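Extracellular sialidase/neuraminidase, putative (Aspergillus fumigatus, PDB 2XZI) hydrolyses sialic acid glycosides as an extracellular sialidase and is a Kdnase, with a preference for deaminoneuraminic acid. Local coordinates at residues A[231-234]-A[240-243]; A[242-247]-A[263-268]; A[253-256]-A[261-264]; A[295-300]-A[304-309]. All blocks are in the same frame, centred on the assembly; numbering follows the deposited sequence.

Interaction 1: A[231-234]-A[240-243]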
loop_
_atom_site.group_PDB
_atom_site.type_symbol
_atom_site.label_atom_id
_atom_site.label_comp_id
_atom_site.label_asym_id
_atom_site.label_seq_id
_atom_site.Cartn_x
_atom_site.Cartn_y
_atom_site.Cartn_z
ATOM N N THR A 231 8.561 -2.444 1.802
ATOM C CA THR A 231 8.259 -2.543 0.371
ATOM C C THR A 231 9.290 -3.461 -0.262
ATOM O O THR A 231 10.411 -3.578 0.235
ATOM C CB THR A 231 8.256 -1.177 -0.385
ATOM O OG1 THR A 231 9.598 -0.727 -0.658
ATOM C CG2 THR A 231 7.495 -0.099 0.386
ATOM N N ILE A 232 8.891 -4.121 -1.343
ATOM C CA ILE A 232 9.754 -5.049 -2.070
ATOM C C ILE A 232 9.658 -4.788 -3.569
ATOM O O ILE A 232 8.569 -4.499 -4.111
ATOM C CB ILE A 232 9.388 -6.533 -1.732
ATOM C CG1 ILE A 232 10.449 -7.517 -2.246
ATOM C CG2 ILE A 232 8.003 -6.923 -2.277
ATOM C CD1 ILE A 232 11.632 -7.679 -1.343
ATOM N N VAL A 233 10.802 -4.867 -4.241
ATOM C CA VAL A 233 10.835 -4.839 -5.703
ATOM C C VAL A 233 11.945 -5.761 -6.180
ATOM O O VAL A 233 12.908 -6.021 -5.450
ATOM C CB VAL A 233 10.979 -3.391 -6.267
ATOM C CG1 VAL A 233 12.453 -2.959 -6.336
ATOM C CG2 VAL A 233 10.301 -3.248 -7.638
ATOM N N GLN A 234 11.785 -6.251 -7.403
ATOM C CA GLN A 234 12.861 -6.942 -8.082
ATOM C C GLN A 234 13.491 -5.920 -9.009
ATOM O O GLN A 234 12.822 -5.360 -9.867
ATOM C CB GLN A 234 12.326 -8.123 -8.875
ATOM C CG GLN A 234 13.428 -9.047 -9.354
ATOM C CD GLN A 234 12.918 -10.228 -10.151
ATOM O OE1 GLN A 234 11.770 -10.263 -10.627
ATOM N NE2 GLN A 234 13.793 -11.213 -10.317
ATOM N N LEU A 240 16.578 -8.873 -5.326
ATOM C CA LEU A 240 15.501 -8.301 -4.504
ATOM C C LEU A 240 15.995 -7.066 -3.787
ATOM O O LEU A 240 17.181 -6.937 -3.465
ATOM C CB LEU A 240 14.998 -9.308 -3.462
ATOM C CG LEU A 240 14.416 -10.628 -3.985
ATOM C CD1 LEU A 240 13.998 -11.558 -2.848
ATOM C CD2 LEU A 240 13.246 -10.370 -4.931
ATOM N N TYR A 241 15.056 -6.174 -3.492
ATOM C CA TYR A 241 15.350 -4.876 -2.899
ATOM C C TYR A 241 14.234 -4.589 -1.906
ATOM O O TYR A 241 13.070 -4.506 -2.315
ATOM C CB TYR A 241 15.394 -3.842 -4.041
ATOM C CG TYR A 241 15.380 -2.350 -3.734
ATOM C CD1 TYR A 241 14.176 -1.669 -3.567
ATOM C CD2 TYR A 241 16.557 -1.603 -3.708
ATOM C CE1 TYR A 241 14.148 -0.303 -3.348
ATOM C CE2 TYR A 241 16.536 -0.225 -3.478
ATOM C CZ TYR A 241 15.326 0.416 -3.304
ATOM O OH TYR A 241 15.283 1.781 -3.068
ATOM N N ARG A 242 14.583 -4.488 -0.616
ATOM C CA ARG A 242 13.654 -4.028 0.411
ATOM C C ARG A 242 13.895 -2.550 0.656
ATOM O O ARG A 242 15.046 -2.107 0.778
ATOM C CB ARG A 242 13.820 -4.777 1.741
ATOM C CG ARG A 242 13.156 -6.147 1.835
ATOM C CD ARG A 242 11.634 -6.094 2.149
ATOM N NE ARG A 242 11.282 -5.509 3.452
ATOM C CZ ARG A 242 10.557 -6.104 4.407
ATOM N NH1 ARG A 242 10.081 -7.331 4.245
ATOM N NH2 ARG A 242 10.300 -5.461 5.546
ATOM N N ASN A 243 12.816 -1.778 0.711
ATOM C CA ASN A 243 12.892 -0.352 1.001
ATOM C C ASN A 243 11.834 -0.069 2.058
ATOM O O ASN A 243 10.626 -0.055 1.782
ATOM C CB ASN A 243 12.703 0.448 -0.298
ATOM C CG ASN A 243 12.769 1.948 -0.091
ATOM O OD1 ASN A 243 12.191 2.473 0.859
ATOM N ND2 ASN A 243 13.447 2.648 -0.996
#
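Thr231 gives two donors to Asn243 O. Its hydroxyl OG1 sits 2.7 Å from Asn243 O, in the carbonyl plane and on a lone pair, while Thr231 N makes only a weak bond to the same oxygen. A chi1 of 78°, with OG1 between the backbone N and the carbonyl carbon of Thr231, places the hydroxyl against Asn243 O. The two side chains lie side by side. In return, Asn243 N donates to Thr231 O at 3.0 Å. Further along this antiparallel hairpin, Val233 N bonds to Tyr241 O at 3.0 Å, and Tyr241 N answers weakly to Val233 O. Ile232 and Arg242 between them are a non-hydrogen-bonded pair; the backbone of Arg242 bonds instead to Ala255 on strand 250-258. Ile232 CD1 rests 3.8 Å from Arg242 CD, and the guanidinium goes on to Asp244, Asn206 and the carbonyls of Arg205 and Ala202. On the other face Val233 CG1 packs 3.5 Å from Tyr241 CD1. Asn243 ND2 donates to Tyr241 OH at 2.9 Å, with the hydroxyl near its amide plane, and OD1 accepts from Arg252 NE. These buried polar side chains thus find partners within the protein, and Asn243 O receives a short hydroxyl bond besides the weak one from Thr231 N.

Interaction 2: A[242-247]-A[263-268]; sequences RNDRPS and GAFAPD. With KDM (deamino-alpha-neuraminic acid), chain C.
The ring of Phe265 meets Arg242 and Asp244, which project from the same face of strand 240-244. The contacts across are of van der Waals kind. Phe265 CZ lies 3.6 Å from Arg242 CB, and the neighbouring ring atom CE2 of Phe265 lies 3.6 Å from Asp244 OD2. The carboxylate and ring planes are turned 42° from each other, so the acid neither stacks flat on the ring nor stands upright to it.

The salt bridge runs within 242-247. Arg242 grips Asp244 side-on: NE reaches Asp244 OD1 at 2.9 Å on its syn lone pair, and NH2 of Arg242 reaches Asp244 OD2 at 2.8 Å, with both oxygens close to the guanidinium plane. Bends at chi2 and chi3 fold the arginine back to allow this. Gly227 N also donates to OD2, which helps fix the carboxylate's rotation.

Strand 240-244 belongs to one blade of the six-bladed sialidase propeller, and just beyond it the chain delivers Arg245 to the bound deamino-alpha-neuraminic acid. In the ligand contacts, Arg245 NH2 lies 2.9 Å from carboxylate oxygen O1B of the sugar and Arg245 NH1 lies 3.1 Å from the same O1B. Arg39 and Arg302 also bond to the sugar, consistent with the arginine triad of sialidases. Glu229 forms a salt bridge to Arg245 NH1, which probably steadies the extended side chain.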
loop_
_atom_site.group_PDB
_atom_site.type_symbol
_atom_site.label_atom_id
_atom_site.label_comp_id
_atom_site.label_asym_id
_atom_site.label_seq_id
_atom_site.Cartn_x
_atom_site.Cartn_y
_atom_site.Cartn_z
ATOM N N ARG A 242 14.583 -4.488 -0.616
ATOM C CA ARG A 242 13.654 -4.028 0.411
ATOM C C ARG A 242 13.895 -2.550 0.656
ATOM O O ARG A 242 15.046 -2.107 0.778
ATOM C CB ARG A 242 13.820 -4.777 1.741
ATOM C CG ARG A 242 13.156 -6.147 1.835
ATOM C CD ARG A 242 11.634 -6.094 2.149
ATOM N NE ARG A 242 11.282 -5.509 3.452
ATOM C CZ ARG A 242 10.557 -6.104 4.407
ATOM N NH1 ARG A 242 10.081 -7.331 4.245
ATOM N NH2 ARG A 242 10.300 -5.461 5.546
ATOM N N ASN A 243 12.816 -1.778 0.711
ATOM C CA ASN A 243 12.892 -0.352 1.001
ATOM C C ASN A 243 11.834 -0.069 2.058
ATOM O O ASN A 243 10.626 -0.055 1.782
ATOM C CB ASN A 243 12.703 0.448 -0.298
ATOM C CG ASN A 243 12.769 1.948 -0.091
ATOM O OD1 ASN A 243 12.191 2.473 0.859
ATOM N ND2 ASN A 243 13.447 2.648 -0.996
ATOM N N ASP A 244 12.290 0.081 3.298
ATOM C CA ASP A 244 11.411 0.079 4.455
ATOM C C ASP A 244 11.299 1.457 5.085
ATOM O O ASP A 244 12.222 2.291 5.000
ATOM C CB ASP A 244 11.956 -0.890 5.515
ATOM C CG ASP A 244 11.774 -2.360 5.141
ATOM O OD1 ASP A 244 11.494 -2.661 3.964
ATOM O OD2 ASP A 244 11.933 -3.222 6.026
ATOM N N ARG A 245 10.180 1.667 5.769
ATOM C CA ARG A 245 9.985 2.814 6.639
ATOM C C ARG A 245 10.952 2.745 7.820
ATOM O O ARG A 245 11.054 1.702 8.482
ATOM C CB ARG A 245 8.546 2.774 7.155
ATOM C CG ARG A 245 8.221 3.793 8.239
ATOM C CD ARG A 245 6.783 3.636 8.658
ATOM N NE ARG A 245 6.449 4.443 9.830
ATOM C CZ ARG A 245 5.204 4.741 10.198
ATOM N NH1 ARG A 245 4.161 4.375 9.446
ATOM N NH2 ARG A 245 5.008 5.468 11.293
ATOM N N PRO A 246 11.658 3.856 8.094
ATOM C CA PRO A 246 12.567 3.854 9.245
ATOM C C PRO A 246 11.809 3.917 10.578
ATOM O O PRO A 246 10.674 4.412 10.629
ATOM C CB PRO A 246 13.362 5.147 9.043
ATOM C CG PRO A 246 12.385 6.077 8.345
ATOM C CD PRO A 246 11.678 5.144 7.367
ATOM N N SER A 247 12.444 3.435 11.652
ATOM C CA SER A 247 11.848 3.550 13.000
ATOM C C SER A 247 11.794 5.011 13.496
ATOM O O SER A 247 10.890 5.389 14.248
ATOM C CB SER A 247 12.546 2.627 14.015
ATOM O OG SER A 247 13.926 2.903 14.135
ATOM N N GLY A 263 21.525 -8.771 2.574
ATOM C CA GLY A 263 22.550 -8.023 3.279
ATOM C C GLY A 263 21.914 -7.081 4.283
ATOM O O GLY A 263 20.687 -7.106 4.506
ATOM N N ALA A 264 22.745 -6.228 4.868
ATOM C CA ALA A 264 22.298 -5.300 5.896
ATOM C C ALA A 264 21.393 -4.189 5.368
ATOM O O ALA A 264 21.505 -3.756 4.216
ATOM C CB ALA A 264 23.489 -4.695 6.616
ATOM N N PHE A 265 20.496 -3.746 6.244
ATOM C CA PHE A 265 19.736 -2.522 6.015
ATOM C C PHE A 265 20.581 -1.308 6.371
ATOM O O PHE A 265 21.276 -1.304 7.392
ATOM C CB PHE A 265 18.444 -2.503 6.831
ATOM C CG PHE A 265 17.338 -3.319 6.221
ATOM C CD1 PHE A 265 17.269 -4.694 6.446
ATOM C CD2 PHE A 265 16.358 -2.711 5.421
ATOM C CE1 PHE A 265 16.246 -5.475 5.878
ATOM C CE2 PHE A 265 15.329 -3.489 4.860
ATOM C CZ PHE A 265 15.272 -4.860 5.088
ATOM N N ALA A 266 20.519 -0.287 5.522
ATOM C CA ALA A 266 21.229 0.971 5.746
ATOM C C ALA A 266 20.411 2.125 5.185
ATOM O O ALA A 266 19.680 1.951 4.209
ATOM C CB ALA A 266 22.616 0.920 5.094
ATOM N N PRO A 267 20.516 3.313 5.807
ATOM C CA PRO A 267 19.723 4.435 5.307
ATOM C C PRO A 267 20.163 4.832 3.903
ATOM O O PRO A 267 21.367 4.791 3.591
ATOM C CB PRO A 267 19.999 5.556 6.320
ATOM C CG PRO A 267 21.252 5.137 7.018
ATOM C CD PRO A 267 21.261 3.654 7.038
ATOM N N ASP A 268 19.194 5.176 3.052
ATOM C CA ASP A 268 19.476 5.688 1.719
ATOM C C ASP A 268 19.409 7.201 1.786
ATOM O O ASP A 268 18.328 7.776 1.886
ATOM C CB ASP A 268 18.462 5.157 0.703
ATOM C CG ASP A 268 18.807 5.539 -0.726
ATOM O OD1 ASP A 268 19.434 6.596 -0.953
ATOM O OD2 ASP A 268 18.445 4.771 -1.638
HETATM C C2 KDM C . 0.512 4.497 11.352
HETATM C C1 KDM C . 1.025 5.793 10.735
HETATM C C3 KDM C . -0.658 3.931 10.528
HETATM C C4 KDM C . -0.796 2.384 10.634
HETATM C C5 KDM C . -0.018 1.748 11.793
HETATM C C6 KDM C . 1.473 2.156 11.688
HETATM C C7 KDM C . 2.295 1.770 12.927
HETATM C C8 KDM C . 3.792 2.034 12.685
HETATM C C9 KDM C . 4.610 1.703 13.921
HETATM O O5 KDM C . -0.185 0.307 11.805
HETATM O O1A KDM C . 0.254 6.447 9.994
HETATM O O1B KDM C . 2.198 6.110 11.045
HETATM O O4 KDM C . -2.182 2.080 10.792
HETATM O O6 KDM C . 1.656 3.595 11.466
HETATM O O7 KDM C . 1.844 2.543 14.043
HETATM O O8 KDM C . 4.284 1.221 11.610
HETATM O O9 KDM C . 4.513 0.286 14.137
HETATM O O2 KDM C . 0.063 4.871 12.661
#

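Interaction 3: A[253-256]-A[261-264]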
loop_
_atom_site.group_PDB
_atom_site.type_symbol
_atom_site.label_atom_id
_atom_site.label_comp_id
_atom_site.label_asym_id
_atom_site.label_seq_id
_atom_site.Cartn_x
_atom_site.Cartn_y
_atom_site.Cartn_z
ATOM N N MET A 253 15.114 2.947 4.674
ATOM C CA MET A 253 16.087 1.913 5.008
ATOM C C MET A 253 16.086 0.855 3.917
ATOM O O MET A 253 15.058 0.233 3.651
ATOM C CB MET A 253 15.762 1.301 6.375
ATOM C CG MET A 253 15.827 2.289 7.542
ATOM S SD MET A 253 17.475 2.974 7.805
ATOM C CE MET A 253 18.293 1.558 8.512
ATOM N N VAL A 254 17.235 0.649 3.277
ATOM C CA VAL A 254 17.333 -0.214 2.102
ATOM C C VAL A 254 18.227 -1.422 2.350
ATOM O O VAL A 254 19.288 -1.303 2.973
ATOM C CB VAL A 254 17.814 0.590 0.831
ATOM C CG1 VAL A 254 18.170 -0.328 -0.331
ATOM C CG2 VAL A 254 16.741 1.592 0.411
ATOM N N ALA A 255 17.785 -2.585 1.881
ATOM C CA ALA A 255 18.629 -3.773 1.842
ATOM C C ALA A 255 18.413 -4.505 0.536
ATOM O O ALA A 255 17.318 -4.426 -0.059
ATOM C CB ALA A 255 18.338 -4.683 3.015
ATOM N N ARG A 256 19.448 -5.223 0.087
ATOM C CA ARG A 256 19.403 -5.974 -1.173
ATOM C C ARG A 256 19.723 -7.433 -0.921
ATOM O O ARG A 256 20.463 -7.762 0.015
ATOM C CB ARG A 256 20.351 -5.371 -2.210
ATOM C CG ARG A 256 19.867 -4.031 -2.696
ATOM C CD ARG A 256 20.927 -3.319 -3.557
ATOM N NE ARG A 256 20.465 -1.999 -3.979
ATOM C CZ ARG A 256 20.620 -0.881 -3.271
ATOM N NH1 ARG A 256 21.245 -0.898 -2.096
ATOM N NH2 ARG A 256 20.151 0.264 -3.744
ATOM N N GLY A 261 18.959 -14.961 0.837
ATOM C CA GLY A 261 19.319 -14.078 1.936
ATOM C C GLY A 261 19.553 -12.630 1.551
ATOM O O GLY A 261 19.783 -12.312 0.375
ATOM N N PHE A 262 19.506 -11.757 2.556
ATOM C CA PHE A 262 19.727 -10.335 2.368
ATOM C C PHE A 262 20.942 -9.840 3.106
ATOM O O PHE A 262 21.327 -10.396 4.137
ATOM C CB PHE A 262 18.525 -9.525 2.859
ATOM C CG PHE A 262 17.404 -9.445 1.869
ATOM C CD1 PHE A 262 16.667 -10.571 1.525
ATOM C CD2 PHE A 262 17.077 -8.224 1.288
ATOM C CE1 PHE A 262 15.619 -10.471 0.611
ATOM C CE2 PHE A 262 16.038 -8.129 0.381
ATOM C CZ PHE A 262 15.311 -9.233 0.052
ATOM N N GLY A 263 21.525 -8.771 2.574
ATOM C CA GLY A 263 22.550 -8.023 3.279
ATOM C C GLY A 263 21.914 -7.081 4.283
ATOM O O GLY A 263 20.687 -7.106 4.506
ATOM N N ALA A 264 22.745 -6.228 4.868
ATOM C CA ALA A 264 22.298 -5.300 5.896
ATOM C C ALA A 264 21.393 -4.189 5.368
ATOM O O ALA A 264 21.505 -3.756 4.216
ATOM C CB ALA A 264 23.489 -4.695 6.616
HETATM O O HOH W 1 21.928 -5.048 1.685
#
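Gly263 N and Arg256 O make the one direct main-chain hydrogen bond between 253-256 and 261-264, in the hairpin of strands 250-258 and 261-268 at the edge of a propeller blade. The bond is 2.9 Å from Gly263 N to Arg256 O and almost straight, 171° at the hydrogen.

Phe262 follows the same carbonyl. Its CB lies 3.9 Å from Arg256 O, and with chi1 at -82° the ring swings beside its own backbone N and back across the partner strand. CG lies about equally far from C and O of Arg256, and CD2 comes closest, 3.5 Å from Arg256 C. One atom further out, CE2 has Ala255 O 3.9 Å away, near the ring plane and at its edge. The CZ tip passes beyond both segments and packs on Leu240 of strand 240-244, where Leu223 also touches the ring. In this way one aromatic side chain ties the outer strand to the second strand inward.

The methyl of Ala255 points toward 261-264: CB is 4.1 Å from Phe262 CD2 and 3.5 Å from Ala264 O. Arg256 points its CB away from 261-264, and its NE donates to Asp314 O.

Beyond Gly263 the outer strand pulls off, and Val254 bonds to Ala266 further along. The break is filled by a water that accepts from Arg256 N at 3.0 Å and donates to Ala264 O at 2.9 Å.

Interaction 4: A[295-300]-A[304-309]; sequences NSASGT and AMRVRI
The loop that brings Ser301, Arg302 and Arg303 to bound deamino-alpha-neuraminic acid has its base here, where Asn295 and Ser296 pair with Arg306 and Met305. Arg306 N donates to Asn295 O at 2.9 Å, and the reverse bond from Asn295 N is long and weak. One step on, Ala297 N reaches Ala304 O at 2.9 Å from above the carbonyl plane. Ser296 OG accepts from Ala304 N at 2.9 Å and also bonds to Ser301 O, so one hydroxyl spans the mouth of the loop. Met305, bent at chi2 and chi3, curls its CE back to 3.6 Å from Asn295 C.

Strands 290-294 and 305-310, which this loop connects, are the middle pair of a propeller blade. Leaving the blade, the chain makes an inverse gamma turn centred on Ala297, then an ST turn in which Ser298 OG accepts from Thr300 N; OG is also hydrogen-bonded to Ser301 N. The Ala297 methyl lies over one face of the Arg306 guanidinium, 3.6 Å from Arg306 NH2, and also touches Arg308 NH2. Arg306 NH1 donates to Tyr320 O, and Arg306 makes a cation-pi contact with the Tyr320 ring; Arg308 NH1 donates to Asn319 O.

Asn295 ND2 bonds to Asp273 OD2. Three waters bridge the two segments. One donates to both Asn295 OD1 and Arg306 O while accepting from Arg308 NE. A second joins OD1 to Arg308 NH2, and a third, 2.8 Å from Ala297 O, accepts from Arg306 NH2.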
loop_
_atom_site.group_PDB
_atom_site.type_symbol
_atom_site.label_atom_id
_atom_site.label_comp_id
_atom_site.label_asym_id
_atom_site.label_seq_id
_atom_site.Cartn_x
_atom_site.Cartn_y
_atom_site.Cartn_z
ATOM N N ASN A 295 7.139 8.379 -2.099
ATOM C CA ASN A 295 7.008 8.604 -0.656
ATOM C C ASN A 295 6.923 10.103 -0.423
ATOM O O ASN A 295 6.882 10.888 -1.383
ATOM C CB ASN A 295 8.167 7.955 0.152
ATOM C CG ASN A 295 9.399 8.865 0.298
ATOM O OD1 ASN A 295 9.786 9.569 -0.637
ATOM N ND2 ASN A 295 10.012 8.836 1.487
ATOM N N SER A 296 6.839 10.499 0.846
ATOM C CA SER A 296 6.980 11.917 1.138
ATOM C C SER A 296 8.461 12.232 1.302
ATOM O O SER A 296 9.103 11.776 2.254
ATOM C CB SER A 296 6.223 12.309 2.393
ATOM O OG SER A 296 6.314 13.724 2.546
ATOM N N ALA A 297 8.990 13.021 0.373
ATOM C CA ALA A 297 10.424 13.321 0.276
ATOM C C ALA A 297 10.829 14.427 1.246
ATOM O O ALA A 297 11.232 15.535 0.847
ATOM C CB ALA A 297 10.765 13.705 -1.146
ATOM N N SER A 298 10.720 14.105 2.528
ATOM C CA SER A 298 10.965 15.055 3.599
ATOM C C SER A 298 11.349 14.273 4.818
ATOM O O SER A 298 10.831 13.176 5.062
ATOM C CB SER A 298 9.691 15.844 3.907
ATOM O OG SER A 298 9.837 16.621 5.089
ATOM N N GLY A 299 12.232 14.860 5.616
ATOM C CA GLY A 299 12.611 14.274 6.889
ATOM C C GLY A 299 11.603 14.553 7.992
ATOM O O GLY A 299 11.703 13.980 9.069
ATOM N N THR A 300 10.633 15.431 7.741
ATOM C CA THR A 300 9.699 15.858 8.789
ATOM C C THR A 300 8.202 15.801 8.446
ATOM O O THR A 300 7.368 15.587 9.335
ATOM C CB THR A 300 10.014 17.301 9.271
ATOM O OG1 THR A 300 10.022 18.197 8.153
ATOM C CG2 THR A 300 11.352 17.348 9.996
ATOM N N ALA A 304 5.050 16.026 1.270
ATOM C CA ALA A 304 6.061 16.297 0.262
ATOM C C ALA A 304 6.114 15.150 -0.756
ATOM O O ALA A 304 7.182 14.710 -1.144
ATOM C CB ALA A 304 7.437 16.516 0.916
ATOM N N MET A 305 4.947 14.684 -1.191
ATOM C CA MET A 305 4.883 13.492 -2.044
ATOM C C MET A 305 5.652 13.693 -3.339
ATOM O O MET A 305 5.457 14.680 -4.043
ATOM C CB MET A 305 3.432 13.117 -2.376
ATOM C CG MET A 305 2.567 12.702 -1.178
ATOM S SD MET A 305 3.312 11.490 -0.075
ATOM C CE MET A 305 3.430 10.038 -1.154
ATOM N N ARG A 306 6.521 12.730 -3.650
ATOM C CA ARG A 306 7.412 12.812 -4.793
ATOM C C ARG A 306 7.524 11.446 -5.424
ATOM O O ARG A 306 7.886 10.486 -4.737
ATOM C CB ARG A 306 8.794 13.216 -4.301
ATOM C CG ARG A 306 9.828 13.460 -5.405
ATOM C CD ARG A 306 9.975 14.953 -5.709
ATOM N NE ARG A 306 10.534 15.684 -4.571
ATOM C CZ ARG A 306 11.823 15.678 -4.217
ATOM N NH1 ARG A 306 12.727 14.984 -4.912
ATOM N NH2 ARG A 306 12.205 16.366 -3.146
ATOM N N VAL A 307 7.230 11.366 -6.716
ATOM C CA VAL A 307 7.418 10.122 -7.467
ATOM C C VAL A 307 8.740 10.213 -8.230
ATOM O O VAL A 307 9.042 11.266 -8.795
ATOM C CB VAL A 307 6.202 9.820 -8.391
ATOM C CG1 VAL A 307 6.055 10.859 -9.528
ATOM C CG2 VAL A 307 6.300 8.400 -8.932
ATOM N N ARG A 308 9.516 9.127 -8.235
ATOM C CA ARG A 308 10.863 9.114 -8.797
ATOM C C ARG A 308 11.130 7.892 -9.652
ATOM O O ARG A 308 10.472 6.849 -9.482
ATOM C CB ARG A 308 11.886 9.061 -7.667
ATOM C CG ARG A 308 11.788 10.186 -6.637
ATOM C CD ARG A 308 12.780 9.846 -5.561
ATOM N NE ARG A 308 12.727 10.663 -4.358
ATOM C CZ ARG A 308 13.603 11.618 -4.067
ATOM N NH1 ARG A 308 14.570 11.933 -4.936
ATOM N NH2 ARG A 308 13.516 12.248 -2.901
ATOM N N ILE A 309 12.150 8.007 -10.512
ATOM C CA ILE A 309 12.610 6.911 -11.376
ATOM C C ILE A 309 14.078 6.592 -11.097
ATOM O O ILE A 309 14.909 7.505 -10.949
ATOM C CB ILE A 309 12.437 7.237 -12.877
ATOM C CG1 ILE A 309 10.960 7.514 -13.235
ATOM C CG2 ILE A 309 13.024 6.135 -13.766
ATOM C CD1 ILE A 309 10.750 8.354 -14.523
HETATM O O HOH W 2 12.446 10.552 -0.611
HETATM O O HOH W 3 10.180 9.900 -3.289
HETATM O O HOH W 4 10.606 17.469 -1.022
#

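Overall arrangement
Interactions 1, 2 and 3 share one blade of the propeller and follow its strands: interaction 1 pairs 230-234 with 240-244, interaction 3 pairs 250-258 with 261-268, and interaction 2 reaches across from 240-244 to 261-268. Their centres are 7 to 10 Å apart, and main-chain contacts between 240-244 and 250-258 make them continuous. Interaction 4 comes later in the chain, in the blade of strands 279-284 to 322-323, its centre 16 to 21 Å from the others and without touching them. Both blades send residues to bound sugar, Arg245 from interaction 2 and Arg302 from the loop of interaction 4, so the pocket is assembled from separate blades.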